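Side-chain contacts in peroxiredoxin PRX1, mitochondrial (Saccharomyces cerevisiae, PDB 5YKJ), which probably reduces peroxides in yeast mitochondria as a 1-Cys peroxiredoxin, its oxidised cysteine being resolved through the glutathione and thioredoxin systems: residues A[97-100]-A[104-107]; A[67-70]-A[75-78]. All blocks are in the same frame, centred on the assembly; numbering follows the deposited sequence. Where two conformers were deposited one is given.

Interaction 1: residues A[97-100]-A[104-107]; sequences IGDT and VAFL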
ATOM      1  N   ILE A  97      -4.473  -1.791 -12.916  1.00  8.33           N
ATOM      2  CA  ILE A  97      -4.240  -0.797 -13.920  1.00  9.99           C
ATOM      3  C   ILE A  97      -3.471  -1.343 -15.135  1.00  8.59           C
ATOM      4  O   ILE A  97      -2.487  -1.945 -14.993  1.00  9.28           O
ATOM      5  CB  ILE A  97      -3.417   0.373 -13.312  1.00 10.68           C
ATOM      6  CG1 ILE A  97      -4.174   1.061 -12.166  1.00  9.97           C
ATOM      7  CG2 ILE A  97      -2.945   1.343 -14.389  1.00  8.94           C
ATOM      8  CD1 ILE A  97      -3.261   1.757 -11.163  1.00  9.44           C
ATOM      9  N   GLY A  98      -3.992  -1.077 -16.321  1.00 10.60           N
ATOM     10  CA  GLY A  98      -3.316  -1.489 -17.521  1.00  9.02           C
ATOM     11  C   GLY A  98      -2.336  -0.418 -17.964  1.00 15.43           C
ATOM     12  O   GLY A  98      -2.652   0.470 -18.656  1.00 26.75           O
ATOM     13  N   ASP A  99      -1.126  -0.529 -17.502  1.00 16.00           N
ATOM     14  CA  ASP A  99      -0.082   0.420 -17.783  1.00 13.72           C
ATOM     15  C   ASP A  99       0.819  -0.075 -18.901  1.00 12.32           C
ATOM     16  O   ASP A  99       1.966  -0.261 -18.759  1.00 10.61           O
ATOM     17  CB  ASP A  99       0.708   0.641 -16.496  1.00 11.84           C
ATOM     18  CG  ASP A  99       1.514   1.926 -16.505  1.00 12.59           C
ATOM     19  OD1 ASP A  99       1.111   2.821 -17.149  1.00 12.34           O
ATOM     20  OD2 ASP A  99       2.511   1.963 -15.831  1.00 11.86           O
ATOM     21  N   THR A 100       0.206  -0.210 -20.056  1.00 15.85           N
ATOM     22  CA  THR A 100       0.794  -0.820 -21.185  1.00 14.02           C
ATOM     23  C   THR A 100       2.133  -0.200 -21.598  1.00 11.11           C
ATOM     24  O   THR A 100       2.996  -0.877 -21.996  1.00 12.91           O
ATOM     25  CB  THR A 100      -0.175  -0.628 -22.366  1.00 32.09           C
ATOM     26  OG1 THR A 100      -1.501  -1.009 -21.996  1.00 20.66           O
ATOM     27  CG2 THR A 100       0.300  -1.337 -23.550  1.00 25.39           C
ATOM     28  N   VAL A 104       2.192   5.197 -15.973  1.00  8.07           N
ATOM     29  CA  VAL A 104       1.895   5.327 -14.551  1.00 10.91           C
ATOM     30  C   VAL A 104       3.108   4.930 -13.679  1.00  9.29           C
ATOM     31  O   VAL A 104       3.389   5.523 -12.725  1.00  8.92           O
ATOM     32  CB  VAL A 104       0.604   4.585 -14.112  1.00 11.76           C
ATOM     33  CG1 VAL A 104       0.303   4.731 -12.617  1.00 13.25           C
ATOM     34  CG2 VAL A 104      -0.567   5.032 -14.948  1.00 12.52           C
ATOM     35  N   ALA A 105       3.805   3.899 -14.116  1.00  8.01           N
ATOM     36  CA  ALA A 105       4.997   3.472 -13.416  1.00 11.96           C
ATOM     37  C   ALA A 105       6.037   4.582 -13.392  1.00 10.68           C
ATOM     38  O   ALA A 105       6.687   4.777 -12.461  1.00  8.12           O
ATOM     39  CB  ALA A 105       5.583   2.249 -14.106  1.00 11.40           C
ATOM     40  N   PHE A 106       6.145   5.262 -14.519  1.00  7.41           N
ATOM     41  CA  PHE A 106       7.043   6.381 -14.694  1.00  7.93           C
ATOM     42  C   PHE A 106       6.652   7.536 -13.773  1.00  9.05           C
ATOM     43  O   PHE A 106       7.462   8.094 -13.116  1.00  7.15           O
ATOM     44  CB  PHE A 106       7.057   6.808 -16.177  1.00  8.16           C
ATOM     45  CG  PHE A 106       7.944   7.997 -16.492  1.00  9.35           C
ATOM     46  CD1 PHE A 106       9.301   7.942 -16.412  1.00 13.99           C
ATOM     47  CD2 PHE A 106       7.366   9.158 -16.904  1.00 11.72           C
ATOM     48  CE1 PHE A 106      10.046   9.040 -16.702  1.00 22.28           C
ATOM     49  CE2 PHE A 106       8.121  10.238 -17.214  1.00 12.66           C
ATOM     50  CZ  PHE A 106       9.457  10.184 -17.109  1.00 15.61           C
ATOM     51  N   LEU A 107       5.350   7.787 -13.723  1.00  6.88           N
ATOM     52  CA  LEU A 107       4.820   8.829 -12.881  1.00  6.63           C
ATOM     53  C   LEU A 107       5.130   8.564 -11.394  1.00  6.30           C
ATOM     54  O   LEU A 107       5.255   9.444 -10.640  1.00  8.33           O
ATOM     55  CB  LEU A 107       3.316   8.973 -13.095  1.00  7.86           C
ATOM     56  CG  LEU A 107       2.537   9.891 -12.188  1.00  7.75           C
ATOM     57  CD1 LEU A 107       2.899  11.335 -12.504  1.00 10.16           C
ATOM     58  CD2 LEU A 107       1.060   9.672 -12.398  1.00  9.83           C
TER
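The carboxylate of Asp99 holds the backbone of Val104 and Ala105 at the start of a short helix. The site lies in the thioredoxin fold of this peroxiredoxin, just past the end of edge strand 96-98. Asp99 is in the loop after the strand, and helix 103-107 follows within a few residues. The carboxylate grips with both oxygens, one for each N-H. Val104 N donates to Asp99 OD1 at 2.9 Å, with a fairly straight N-H...O angle of 166°. Ala105 N donates to Asp99 OD2, also at 2.9 Å, and this bond is more bent. Both oxygens are met on their syn sides, with the donors somewhat out of the carboxylate plane. Two bonds of this kind limit rotation of the group. The negative charge faces N-H groups of the helix's first turn, so the helix end would probably stabilise it. The first torsion explains the reach: CG of Asp99 is anti to the backbone N (chi1 -160°), and the carboxylate extends out to the helix. The apolar part of the contact comes from Val104. Its CG2 branch lies beside its own backbone N, 3.5 Å from Asp99 OD1. Val104 CG2 also faces Ile97 CG2 at 4.4 Å, a loose apolar approach. Val104 packs on Leu68 too, so the helix start rests against strand 63-69 as well. The methyl of Ala105 joins the edge of the contact: its CB lies 3.5 Å from Asp99 OD2.

Interaction 2: residues A[67-70]-A[75-78]; sequences GLSV and SHEK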
ATOM      1  N   GLY A  67      -3.968  -2.539  -7.954  1.00  7.31           N
ATOM      2  CA  GLY A  67      -2.819  -3.139  -8.477  1.00  7.08           C
ATOM      3  C   GLY A  67      -2.265  -2.467  -9.784  1.00  8.58           C
ATOM      4  O   GLY A  67      -3.038  -1.832 -10.443  1.00 10.44           O
ATOM      5  N   LEU A  68      -0.965  -2.414 -10.146  0.60  7.23           N
ATOM      6  CA  LEU A  68      -0.488  -1.889 -11.349  0.60  8.45           C
ATOM      7  C   LEU A  68       0.411  -2.980 -11.863  0.60 11.37           C
ATOM      8  O   LEU A  68       1.190  -3.523 -11.225  0.60  9.40           O
ATOM      9  CB  LEU A  68       0.332  -0.615 -11.068  0.60  8.93           C
ATOM     10  CG  LEU A  68       1.026   0.063 -12.233  0.60 10.38           C
ATOM     11  CD1 LEU A  68       1.412   1.459 -11.842  0.60 27.55           C
ATOM     12  CD2 LEU A  68       2.298  -0.682 -12.581  0.60  8.66           C
ATOM     13  N   SER A  69       0.279  -3.196 -13.170  1.00 10.14           N
ATOM     14  CA  SER A  69       1.095  -4.131 -13.905  1.00  7.68           C
ATOM     15  C   SER A  69       1.300  -3.576 -15.328  1.00 10.88           C
ATOM     16  O   SER A  69       0.385  -3.064 -15.877  1.00  8.93           O
ATOM     17  CB  SER A  69       0.505  -5.512 -13.954  1.00 14.49           C
ATOM     18  OG  SER A  69       1.362  -6.335 -14.621  1.00 12.80           O
ATOM     19  N   VAL A  70       2.504  -3.725 -15.894  1.00 10.98           N
ATOM     20  CA  VAL A  70       2.774  -3.235 -17.193  1.00 11.68           C
ATOM     21  C   VAL A  70       2.373  -4.065 -18.357  1.00 14.62           C
ATOM     22  O   VAL A  70       3.168  -4.563 -19.036  1.00 16.45           O
ATOM     23  CB  VAL A  70       4.265  -2.853 -17.267  1.00 12.74           C
ATOM     24  CG1 VAL A  70       4.588  -2.132 -18.555  1.00 20.24           C
ATOM     25  CG2 VAL A  70       4.642  -2.039 -16.071  1.00 18.75           C
ATOM     26  N   SER A  75      -4.973  -8.232 -21.121  1.00 13.98           N
ATOM     27  CA  SER A  75      -4.099  -9.195 -20.506  1.00 12.50           C
ATOM     28  C   SER A  75      -4.438  -9.353 -19.021  1.00 14.46           C
ATOM     29  O   SER A  75      -4.542 -10.422 -18.527  1.00 12.79           O
ATOM     30  CB  SER A  75      -2.649  -8.810 -20.742  1.00 21.21           C
ATOM     31  OG  SER A  75      -1.821  -9.591 -19.942  1.00 22.86           O
ATOM     32  N   HIS A  76      -4.681  -8.242 -18.352  1.00 12.27           N
ATOM     33  CA  HIS A  76      -5.016  -8.284 -16.939  1.00 10.49           C
ATOM     34  C   HIS A  76      -6.296  -9.069 -16.682  1.00 11.63           C
ATOM     35  O   HIS A  76      -6.386  -9.710 -15.705  1.00 11.85           O
ATOM     36  CB  HIS A  76      -5.189  -6.888 -16.349  1.00 10.12           C
ATOM     37  CG  HIS A  76      -3.947  -6.081 -16.314  1.00  9.98           C
ATOM     38  ND1 HIS A  76      -2.723  -6.578 -16.648  1.00 12.33           N
ATOM     39  CD2 HIS A  76      -3.753  -4.794 -15.973  1.00  9.67           C
ATOM     40  CE1 HIS A  76      -1.830  -5.613 -16.535  1.00 11.00           C
ATOM     41  NE2 HIS A  76      -2.428  -4.532 -16.116  1.00 10.26           N
ATOM     42  N   GLU A  77      -7.267  -8.948 -17.574  1.00 13.61           N
ATOM     43  CA  GLU A  77      -8.492  -9.690 -17.401  1.00 12.18           C
ATOM     44  C   GLU A  77      -8.271 -11.203 -17.408  1.00 14.77           C
ATOM     45  O   GLU A  77      -8.804 -11.875 -16.577  1.00 15.40           O
ATOM     46  CB  GLU A  77      -9.504  -9.265 -18.457  1.00 19.76           C
ATOM     47  CG  GLU A  77     -10.215  -7.976 -18.089  1.00 25.29           C
ATOM     48  CD  GLU A  77     -10.971  -7.312 -19.226  1.00 39.57           C
ATOM     49  OE1 GLU A  77     -10.805  -7.672 -20.353  1.00 37.31           O
ATOM     50  OE2 GLU A  77     -11.662  -6.346 -18.954  1.00 46.79           O
ATOM     51  N   LYS A  78      -7.454 -11.685 -18.330  1.00 11.89           N
ATOM     52  CA  LYS A  78      -7.115 -13.086 -18.385  1.00 12.94           C
ATOM     53  C   LYS A  78      -6.342 -13.517 -17.134  1.00 12.05           C
ATOM     54  O   LYS A  78      -6.552 -14.549 -16.610  1.00 11.98           O
ATOM     55  CB  LYS A  78      -6.253 -13.415 -19.603  1.00 20.86           C
ATOM     56  CG  LYS A  78      -6.877 -13.133 -20.943  1.00 40.60           C
ATOM     57  CD  LYS A  78      -5.878 -13.300 -22.112  1.00 40.16           C
ATOM     58  CE  LYS A  78      -4.561 -12.491 -22.003  1.00 49.86           C
ATOM     59  NZ  LYS A  78      -4.003 -11.797 -23.233  1.00 52.29           N
TER
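His76 reaches from helix 73-87 to the end of strand 63-69 and meets Ser69. The contact lies within a beta-alpha-beta crossover of the thioredoxin fold, formed by strand 63-69, helix 73-87 and the parallel strand 96-98. The side chain of His76 can be followed outward from the helix. Its CB points toward the strand. CG lies anti to the carbonyl carbon (chi1 -66°), and the ring extends from there to Ser69. With chi2 at -7°, ND1 is on the same side of the CB-CG bond as CA. ND1 makes a hydrogen bond to OD2 of Asp39. CE1 of His76, between the two nitrogens, packs 3.5 Å from Ser69 CB. At the tip, NE2 of His76 sends its N-H mainly to the carbonyl of Ile97 on strand 96-98 and makes a weak second bond to Ser69 O at 3.2 Å. This second bond is bent, with an N-H...O angle of 130°, although the carbonyl oxygen of Ser69 lies at the ring edge and in its plane. Both ring nitrogens thus have acceptors, which may favour a protonated ring. A phenylalanine in place of His76 would probably leave the Asp39 carboxylate and the Ile97 carbonyl without their ring N-H partners. The carboxylate of Asp39, a residue of the peroxiredoxin PxxxTxxC motif that ends at Cys44, seen here as S-hydroxycysteine, also binds Ser75 OG through OD2 and Ser69 OG through OD1, so it joins helix and strand a second time. Ser69 OG also lies near the imidazole, 3.8 Å from His76 CE1.

In the fold
The two contacts follow one another along the chain: interaction 2 is complete before the residues of interaction 1 begin. Their centres are about 10 Å apart. Strands 63-69 and 96-98 are parallel neighbours in the central mixed sheet, and helix 73-87 connects them. The backbone joins the strands directly, with a probable hydrogen bond of 2.9 Å between Ile97 N and Gly67 O. His76 of interaction 2 reaches across to the strand that opens interaction 1. Asp99 O also packs against Val70 CG1. Together the contacts tie two successive helices to the ends of neighbouring strands in the thioredoxin-fold domain.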